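Local structure of phosphate-binding protein (Xanthomonas axonopodis pv. citri, 5UB3) at residues 23-28 with 60-65; 126-131 with 273-278; 157-162 with 174-179. The protein is a periplasmic binding protein of the phosphonate-binding family that probably senses an anionic ligand and works as a receptor paired with a diguanylate cyclase. All blocks are in the same frame, centred on the assembly; numbering follows the deposited sequence.

All three contacts are apolar packing in a two-lobed periplasmic binding protein, but they sit in different parts of it. Interaction 1 joins helix 14-28 to strand 62-66 in one lobe, with an indole as its centrepiece. Interaction 3 lies in the other lobe, about 33 Å away between centres, and uses aliphatic branches alone. In interaction 2 one valine of the C-terminal helix packs on helix 124-136, against side chains and a carbonyl O. Interactions 2 and 3 touch where Tyr127 and Met131 meet Tyr158 and Met160, which take no part in the Ile176 packing. Every touching residue of interactions 1 and 2 is buried, whereas Val161 of interaction 3 is partly exposed.

Interaction 1 (23-28 with 60-65)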
loop_
_atom_site.group_PDB
_atom_site.type_symbol
_atom_site.label_atom_id
_atom_site.label_comp_id
_atom_site.label_asym_id
_atom_site.label_seq_id
_atom_site.Cartn_x
_atom_site.Cartn_y
_atom_site.Cartn_z
ATOM N N PRO A 23 -18.559 -7.088 0.502
ATOM C CA PRO A 23 -19.214 -7.480 -0.763
ATOM C C PRO A 23 -18.463 -8.532 -1.594
ATOM O O PRO A 23 -19.075 -9.504 -2.051
ATOM C CB PRO A 23 -19.329 -6.168 -1.521
ATOM C CG PRO A 23 -19.358 -5.119 -0.458
ATOM C CD PRO A 23 -18.390 -5.612 0.578
ATOM N N LEU A 24 -17.140 -8.383 -1.768
ATOM C CA LEU A 24 -16.417 -9.379 -2.576
ATOM C C LEU A 24 -16.300 -10.712 -1.836
ATOM O O LEU A 24 -16.377 -11.782 -2.479
ATOM C CB LEU A 24 -15.045 -8.856 -3.004
ATOM C CG LEU A 24 -14.230 -9.803 -3.874
ATOM C CD1 LEU A 24 -14.983 -10.047 -5.185
ATOM C CD2 LEU A 24 -12.810 -9.283 -4.124
ATOM N N LEU A 25 -16.139 -10.659 -0.513
ATOM C CA LEU A 25 -16.118 -11.873 0.311
ATOM C C LEU A 25 -17.426 -12.610 0.144
ATOM O O LEU A 25 -17.414 -13.798 -0.052
ATOM C CB LEU A 25 -15.888 -11.558 1.769
ATOM C CG LEU A 25 -15.759 -12.726 2.716
ATOM C CD1 LEU A 25 -14.458 -13.509 2.502
ATOM C CD2 LEU A 25 -15.921 -12.249 4.151
ATOM N N ASP A 26 -18.545 -11.888 0.166
ATOM C CA ASP A 26 -19.888 -12.488 -0.084
ATOM C C ASP A 26 -20.053 -13.063 -1.470
ATOM O O ASP A 26 -20.718 -14.057 -1.620
ATOM C CB ASP A 26 -21.007 -11.520 0.213
ATOM C CG ASP A 26 -21.113 -11.212 1.702
ATOM O OD1 ASP A 26 -20.417 -11.849 2.501
ATOM O OD2 ASP A 26 -21.871 -10.344 2.085
ATOM N N TYR A 27 -19.396 -12.484 -2.444
ATOM C CA TYR A 27 -19.319 -13.070 -3.785
ATOM C C TYR A 27 -18.419 -14.333 -3.810
ATOM O O TYR A 27 -18.783 -15.378 -4.404
ATOM C CB TYR A 27 -18.839 -12.001 -4.763
ATOM C CG TYR A 27 -18.633 -12.538 -6.127
ATOM C CD1 TYR A 27 -17.405 -13.095 -6.477
ATOM C CD2 TYR A 27 -19.666 -12.531 -7.071
ATOM C CE1 TYR A 27 -17.197 -13.629 -7.732
ATOM C CE2 TYR A 27 -19.456 -13.045 -8.341
ATOM C CZ TYR A 27 -18.220 -13.589 -8.661
ATOM O OH TYR A 27 -17.930 -14.124 -9.884
ATOM N N VAL A 28 -17.272 -14.270 -3.137
ATOM C CA VAL A 28 -16.284 -15.367 -3.213
ATOM C C VAL A 28 -16.758 -16.662 -2.495
ATOM O O VAL A 28 -16.672 -17.773 -3.034
ATOM C CB VAL A 28 -14.936 -14.869 -2.643
ATOM C CG1 VAL A 28 -13.980 -15.975 -2.297
ATOM C CG2 VAL A 28 -14.321 -13.899 -3.657
ATOM N N VAL A 60 -6.035 -14.935 9.395
ATOM C CA VAL A 60 -6.399 -14.331 8.165
ATOM C C VAL A 60 -5.866 -15.192 7.068
ATOM O O VAL A 60 -4.718 -15.643 7.075
ATOM C CB VAL A 60 -5.805 -12.922 8.075
ATOM C CG1 VAL A 60 -5.923 -12.332 6.672
ATOM C CG2 VAL A 60 -6.506 -12.019 9.113
ATOM N N ASP A 61 -6.688 -15.341 6.042
ATOM C CA ASP A 61 -6.323 -16.161 4.901
ATOM C C ASP A 61 -5.865 -15.410 3.687
ATOM O O ASP A 61 -5.047 -15.916 2.954
ATOM C CB ASP A 61 -7.469 -17.005 4.510
ATOM C CG ASP A 61 -7.866 -17.984 5.611
ATOM O OD1 ASP A 61 -7.021 -18.775 6.035
ATOM O OD2 ASP A 61 -9.029 -17.936 6.030
ATOM N N TRP A 62 -6.429 -14.239 3.449
ATOM C CA TRP A 62 -6.334 -13.575 2.181
ATOM C C TRP A 62 -6.389 -12.084 2.453
ATOM O O TRP A 62 -7.240 -11.633 3.212
ATOM C CB TRP A 62 -7.474 -14.066 1.291
ATOM C CG TRP A 62 -7.842 -13.188 0.131
ATOM C CD1 TRP A 62 -7.012 -12.436 -0.668
ATOM C CD2 TRP A 62 -9.151 -12.998 -0.380
ATOM N NE1 TRP A 62 -7.738 -11.754 -1.622
ATOM C CE2 TRP A 62 -9.051 -12.105 -1.494
ATOM C CE3 TRP A 62 -10.405 -13.501 -0.024
ATOM C CZ2 TRP A 62 -10.178 -11.650 -2.198
ATOM C CZ3 TRP A 62 -11.531 -13.070 -0.766
ATOM C CH2 TRP A 62 -11.398 -12.153 -1.822
ATOM N N VAL A 63 -5.407 -11.365 1.938
ATOM C CA VAL A 63 -5.408 -9.917 2.039
ATOM C C VAL A 63 -5.198 -9.321 0.655
ATOM O O VAL A 63 -4.521 -9.920 -0.173
ATOM C CB VAL A 63 -4.355 -9.384 3.000
ATOM C CG1 VAL A 63 -4.556 -9.896 4.427
ATOM C CG2 VAL A 63 -2.960 -9.685 2.466
ATOM N N SER A 64 -5.735 -8.124 0.432
ATOM C CA SER A 64 -5.508 -7.418 -0.781
ATOM C C SER A 64 -4.786 -6.185 -0.338
ATOM O O SER A 64 -5.350 -5.448 0.409
ATOM C CB SER A 64 -6.814 -7.026 -1.438
ATOM O OG SER A 64 -6.547 -6.448 -2.711
ATOM N N GLU A 65 -3.551 -5.987 -0.781
ATOM C CA GLU A 65 -2.629 -4.914 -0.256
ATOM C C GLU A 65 -1.858 -4.282 -1.365
ATOM O O GLU A 65 -1.675 -4.899 -2.445
ATOM C CB GLU A 65 -1.572 -5.515 0.649
ATOM C CG GLU A 65 -2.107 -6.060 1.923
ATOM C CD GLU A 65 -2.659 -5.023 2.859
ATOM O OE1 GLU A 65 -2.427 -3.843 2.674
ATOM O OE2 GLU A 65 -3.347 -5.458 3.805
#
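Leu24, Leu25 and Val28 on helix 14-28 receive the six-membered part of the Trp62 indole. Just before the tryptophan, Asp61 makes a salt bridge with Arg217 and also accepts from the backbone N of Val6, which ties the start of the strand to its neighbours. At Trp62 itself, CG is anti to the backbone N (chi1 160°), and the indole reaches toward the helix where the axes of the helix and strand segments come closest, 12.2 Å apart. Its far corner does the touching. Leu24 brings CD2 to the ring edge, near the ring plane, 3.9 Å from CH2 of Trp62, and the two side chains meet at about a right angle. Val28 comes in obliquely: its CG2 is 3.9 Å from CH2 of Trp62, while its CG1 lies 4.1 Å from CZ3 of the same ring. Leu25 is more distant, CD1 being 4.4 Å from Trp62 CZ3. The helix and strand belong to the alternating helices and parallel strands of one lobe of a periplasmic binding protein, where strand 62-66 pairs in parallel with strand 4-8 and helix 14-28 packs over them. Leu7 of strand 4-8 touches both Leu25 and Trp62, and Leu228 and Leu232 of helix 222-235 also pack on the indole. The polar side of the indole is satisfied away from the helix, by a hydrogen bond from NE1 to Glu214, the same glutamate that Ser64, two residues on, bonds through OG.

Interaction 2 (126-131 with 273-278)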
loop_
_atom_site.group_PDB
_atom_site.type_symbol
_atom_site.label_atom_id
_atom_site.label_comp_id
_atom_site.label_asym_id
_atom_site.label_seq_id
_atom_site.Cartn_x
_atom_site.Cartn_y
_atom_site.Cartn_z
ATOM N N GLY A 126 3.723 5.956 0.462
ATOM C CA GLY A 126 3.857 7.024 1.455
ATOM C C GLY A 126 4.861 6.744 2.540
ATOM O O GLY A 126 4.992 7.544 3.488
ATOM N N TYR A 127 5.609 5.655 2.417
ATOM C CA TYR A 127 6.723 5.393 3.332
ATOM C C TYR A 127 7.806 4.597 2.657
ATOM O O TYR A 127 8.954 5.017 2.547
ATOM C CB TYR A 127 6.241 4.665 4.629
ATOM C CG TYR A 127 7.314 4.361 5.568
ATOM C CD1 TYR A 127 7.860 5.358 6.370
ATOM C CD2 TYR A 127 7.841 3.085 5.666
ATOM C CE1 TYR A 127 8.868 5.068 7.275
ATOM C CE2 TYR A 127 8.839 2.791 6.543
ATOM C CZ TYR A 127 9.366 3.777 7.336
ATOM O OH TYR A 127 10.375 3.470 8.186
ATOM N N LEU A 128 7.450 3.427 2.190
ATOM C CA LEU A 128 8.484 2.491 1.729
ATOM C C LEU A 128 9.154 3.044 0.537
ATOM O O LEU A 128 10.360 3.135 0.513
ATOM C CB LEU A 128 7.899 1.102 1.460
ATOM C CG LEU A 128 7.414 0.401 2.729
ATOM C CD1 LEU A 128 6.453 -0.770 2.433
ATOM C CD2 LEU A 128 8.507 -0.027 3.702
ATOM N N LEU A 129 8.402 3.390 -0.496
ATOM C CA LEU A 129 9.003 3.932 -1.724
ATOM C C LEU A 129 9.766 5.202 -1.515
ATOM O O LEU A 129 10.900 5.290 -1.960
ATOM C CB LEU A 129 8.014 4.108 -2.870
ATOM C CG LEU A 129 7.346 2.797 -3.314
ATOM C CD1 LEU A 129 6.490 3.101 -4.554
ATOM C CD2 LEU A 129 8.360 1.713 -3.625
ATOM N N PRO A 130 9.159 6.193 -0.828
ATOM C CA PRO A 130 9.995 7.385 -0.646
ATOM C C PRO A 130 11.265 7.141 0.194
ATOM O O PRO A 130 12.299 7.730 -0.109
ATOM C CB PRO A 130 9.078 8.374 0.063
ATOM C CG PRO A 130 7.915 7.584 0.581
ATOM C CD PRO A 130 7.771 6.428 -0.411
ATOM N N MET A 131 11.186 6.327 1.243
ATOM C CA MET A 131 12.371 6.080 2.044
ATOM C C MET A 131 13.422 5.359 1.204
ATOM O O MET A 131 14.602 5.633 1.293
ATOM C CB MET A 131 12.099 5.223 3.296
ATOM C CG MET A 131 11.394 5.938 4.403
ATOM S SD MET A 131 12.329 7.353 5.012
ATOM C CE MET A 131 12.840 6.712 6.592
ATOM N N GLN A 273 13.234 -4.490 2.007
ATOM C CA GLN A 273 14.105 -5.088 3.022
ATOM C C GLN A 273 15.185 -4.090 3.374
ATOM O O GLN A 273 15.565 -3.955 4.511
ATOM C CB GLN A 273 14.773 -6.398 2.528
ATOM C CG GLN A 273 15.617 -7.101 3.574
ATOM C CD GLN A 273 14.769 -7.527 4.758
ATOM O OE1 GLN A 273 14.858 -6.969 5.878
ATOM N NE2 GLN A 273 13.886 -8.439 4.489
ATOM N N ARG A 274 15.681 -3.407 2.376
ATOM C CA ARG A 274 16.733 -2.414 2.610
ATOM C C ARG A 274 16.241 -1.297 3.485
ATOM O O ARG A 274 16.964 -0.828 4.393
ATOM C CB ARG A 274 17.200 -1.872 1.289
ATOM C CG ARG A 274 18.327 -0.884 1.396
ATOM C CD ARG A 274 18.633 -0.323 0.020
ATOM N NE ARG A 274 19.748 0.596 0.064
ATOM C CZ ARG A 274 20.268 1.214 -0.996
ATOM N NH1 ARG A 274 19.788 1.058 -2.233
ATOM N NH2 ARG A 274 21.283 2.000 -0.799
ATOM N N VAL A 275 15.017 -0.833 3.220
ATOM C CA VAL A 275 14.409 0.189 4.078
ATOM C C VAL A 275 14.314 -0.335 5.526
ATOM O O VAL A 275 14.662 0.344 6.517
ATOM C CB VAL A 275 13.022 0.616 3.562
ATOM C CG1 VAL A 275 12.312 1.500 4.610
ATOM C CG2 VAL A 275 13.161 1.383 2.263
ATOM N N ARG A 276 13.851 -1.567 5.627
ATOM C CA ARG A 276 13.692 -2.175 6.928
ATOM C C ARG A 276 15.025 -2.352 7.651
ATOM O O ARG A 276 15.118 -2.142 8.853
ATOM C CB ARG A 276 13.018 -3.476 6.778
ATOM C CG ARG A 276 11.540 -3.326 6.506
ATOM C CD ARG A 276 10.959 -4.705 6.436
ATOM N NE ARG A 276 10.920 -5.287 7.781
ATOM C CZ ARG A 276 10.944 -6.586 8.038
ATOM N NH1 ARG A 276 10.949 -7.488 7.054
ATOM N NH2 ARG A 276 10.921 -6.989 9.311
ATOM N N ASP A 277 16.037 -2.754 6.906
ATOM C CA ASP A 277 17.369 -2.972 7.461
ATOM C C ASP A 277 17.990 -1.630 7.906
ATOM O O ASP A 277 18.670 -1.597 8.915
ATOM C CB ASP A 277 18.213 -3.753 6.462
ATOM C CG ASP A 277 17.799 -5.202 6.380
ATOM O OD1 ASP A 277 17.051 -5.663 7.277
ATOM O OD2 ASP A 277 18.225 -5.895 5.444
ATOM N N HIS A 278 17.669 -0.521 7.245
ATOM C CA HIS A 278 18.383 0.754 7.462
ATOM C C HIS A 278 17.467 1.833 8.035
ATOM O O HIS A 278 17.577 2.992 7.664
ATOM C CB HIS A 278 19.144 1.170 6.165
ATOM C CG HIS A 278 20.081 0.094 5.646
ATOM N ND1 HIS A 278 21.345 -0.120 6.171
ATOM C CD2 HIS A 278 19.915 -0.867 4.695
ATOM C CE1 HIS A 278 21.919 -1.138 5.551
ATOM N NE2 HIS A 278 21.072 -1.612 4.655
#
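Val275 pushes both its methyls into the side of helix 124-136, where Tyr127, Leu128 and Met131 receive them. CG1 stands 4.0 Å from CB of Met131, and it also approaches CE2 of Tyr127 obliquely at 4.2 Å. Leu128 adds CD2 from a different angle, likewise 4.2 Å from Val275 CG1. The other branch, CG2 of Val275, rests against both the carbonyl O of Leu128 (3.7 Å) and CB of Met131 (4.1 Å). Met131 does double duty: its CB touches the valine, while its CG sits 3.9 Å above the plane of the Tyr127 ring, offset toward the rim, and its chain then bends at chi2 and chi3. Leu72 of helix 67-75 packs on Leu128 and on Arg276, whose NH1 is hydrogen-bonded to Gln75. The two helices run nearly perpendicular (91°), with short-segment axes 9.6 Å apart. That C-terminal helix 259-277 meets helix 124-136 here and, through Arg276, helix 67-75 as well is consistent with the bilobal fold of periplasmic binding proteins.

Interaction 3 (157-162 with 174-179); sequences GYLMVG and HLIDVG
The longer branch of Ile176 ends against Leu159 and Val161. From CB, CG1 leaves anti to the carbonyl carbon (chi1 -61°) and runs toward strand 156-160, passing 3.7 Å from CD1 of Leu159. The next step is fully extended, chi2 -179°, which brings CD1 of Ile176 up to both partners. There it lies 3.6 Å from CD1 of Leu159 and 3.9 Å from CB of that residue, so the leucine is met both at its base and at its end. On its other partner the same methyl is 3.7 Å from CG1 of Val161. The leucine crosses the isoleucine obliquely, whereas the valine slides past it in the opposite direction. These residues flank helix 164-172, which connects strand 156-160 to strand 178-182; both strands pair in parallel with strand 115-118, an arrangement of the alpha/beta lobe of periplasmic binding proteins. Ile176 also touches Thr115 and Ala117 of strand 115-118, and Phe170, from the helix, packs on both Val161 and Ile176. His174, with positive phi, is the C-prime residue of the Schellman motif ending that helix, and Leu175 N bonds back to Phe170 O. After the isoleucine, Asp177 accepts a hydrogen bond from the backbone N of Thr115 through OD2, beside the start of strand 178-182.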
loop_
_atom_site.group_PDB
_atom_site.type_symbol
_atom_site.label_atom_id
_atom_site.label_comp_id
_atom_site.label_asym_id
_atom_site.label_seq_id
_atom_site.Cartn_x
_atom_site.Cartn_y
_atom_site.Cartn_z
ATOM N N GLY A 157 14.735 15.012 7.565
ATOM C CA GLY A 157 14.038 14.364 8.630
ATOM C C GLY A 157 12.605 14.116 8.208
ATOM O O GLY A 157 12.048 14.870 7.359
ATOM N N TYR A 158 12.006 13.093 8.776
ATOM C CA TYR A 158 10.631 12.779 8.435
ATOM C C TYR A 158 9.745 12.797 9.621
ATOM O O TYR A 158 10.184 12.510 10.750
ATOM C CB TYR A 158 10.487 11.476 7.667
ATOM C CG TYR A 158 10.707 10.235 8.443
ATOM C CD1 TYR A 158 11.964 9.781 8.664
ATOM C CD2 TYR A 158 9.642 9.494 8.937
ATOM C CE1 TYR A 158 12.175 8.630 9.375
ATOM C CE2 TYR A 158 9.846 8.339 9.626
ATOM C CZ TYR A 158 11.113 7.913 9.838
ATOM O OH TYR A 158 11.388 6.773 10.514
ATOM N N LEU A 159 8.498 13.150 9.350
ATOM C CA LEU A 159 7.440 13.108 10.326
ATOM C C LEU A 159 6.301 12.226 9.812
ATOM O O LEU A 159 5.794 12.441 8.698
ATOM C CB LEU A 159 6.915 14.501 10.531
ATOM C CG LEU A 159 7.894 15.399 11.236
ATOM C CD1 LEU A 159 7.588 16.845 10.951
ATOM C CD2 LEU A 159 7.812 15.098 12.718
ATOM N N MET A 160 5.869 11.310 10.654
ATOM C CA MET A 160 4.700 10.475 10.336
ATOM C C MET A 160 3.461 11.250 10.715
ATOM O O MET A 160 3.270 11.538 11.876
ATOM C CB MET A 160 4.726 9.175 11.106
ATOM C CG MET A 160 6.031 8.425 10.945
ATOM S SD MET A 160 6.212 7.776 9.282
ATOM C CE MET A 160 6.063 6.045 9.746
ATOM N N VAL A 161 2.622 11.523 9.727
ATOM C CA VAL A 161 1.362 12.237 9.935
ATOM C C VAL A 161 0.102 11.339 9.740
ATOM O O VAL A 161 -1.028 11.816 9.842
ATOM C CB VAL A 161 1.334 13.489 9.061
ATOM C CG1 VAL A 161 2.566 14.355 9.297
ATOM C CG2 VAL A 161 1.230 13.158 7.581
ATOM N N GLY A 162 0.306 10.059 9.446
ATOM C CA GLY A 162 -0.782 9.077 9.262
ATOM C C GLY A 162 -1.432 9.123 7.878
ATOM O O GLY A 162 -1.065 8.371 6.943
ATOM N N HIS A 174 2.573 24.815 5.659
ATOM C CA HIS A 174 3.952 25.175 6.010
ATOM C C HIS A 174 4.459 24.461 7.285
ATOM O O HIS A 174 5.360 24.942 7.947
ATOM C CB HIS A 174 4.150 26.706 6.160
ATOM C CG HIS A 174 4.013 27.467 4.885
ATOM N ND1 HIS A 174 2.807 27.987 4.452
ATOM C CD2 HIS A 174 4.933 27.823 3.961
ATOM C CE1 HIS A 174 2.991 28.620 3.309
ATOM N NE2 HIS A 174 4.271 28.522 2.981
ATOM N N LEU A 175 3.886 23.320 7.640
ATOM C CA LEU A 175 4.359 22.629 8.837
ATOM C C LEU A 175 5.509 21.744 8.466
ATOM O O LEU A 175 6.368 21.554 9.265
ATOM C CB LEU A 175 3.261 21.810 9.439
ATOM C CG LEU A 175 2.095 22.696 9.880
ATOM C CD1 LEU A 175 0.862 21.833 10.087
ATOM C CD2 LEU A 175 2.420 23.498 11.135
ATOM N N ILE A 176 5.532 21.257 7.232
ATOM C CA ILE A 176 6.500 20.268 6.751
ATOM C C ILE A 176 6.841 20.668 5.320
ATOM O O ILE A 176 5.968 21.146 4.617
ATOM C CB ILE A 176 5.882 18.855 6.835
ATOM C CG1 ILE A 176 5.541 18.520 8.295
ATOM C CG2 ILE A 176 6.848 17.789 6.306
ATOM C CD1 ILE A 176 4.929 17.131 8.515
ATOM N N ASP A 177 8.101 20.532 4.917
ATOM C CA ASP A 177 8.547 21.047 3.665
ATOM C C ASP A 177 8.099 20.180 2.473
ATOM O O ASP A 177 7.771 20.700 1.406
ATOM C CB ASP A 177 10.064 21.137 3.648
ATOM C CG ASP A 177 10.622 21.990 4.796
ATOM O OD1 ASP A 177 10.170 23.107 4.958
ATOM O OD2 ASP A 177 11.509 21.521 5.526
ATOM N N VAL A 178 8.123 18.878 2.656
ATOM C CA VAL A 178 7.926 17.957 1.521
ATOM C C VAL A 178 6.933 16.891 1.867
ATOM O O VAL A 178 6.844 16.431 3.014
ATOM C CB VAL A 178 9.250 17.322 1.039
ATOM C CG1 VAL A 178 9.041 16.513 -0.218
ATOM C CG2 VAL A 178 10.390 18.317 0.861
ATOM N N GLY A 179 6.146 16.476 0.860
ATOM C CA GLY A 179 5.215 15.419 1.054
ATOM C C GLY A 179 5.459 14.296 0.071
ATOM O O GLY A 179 6.011 14.555 -0.984
#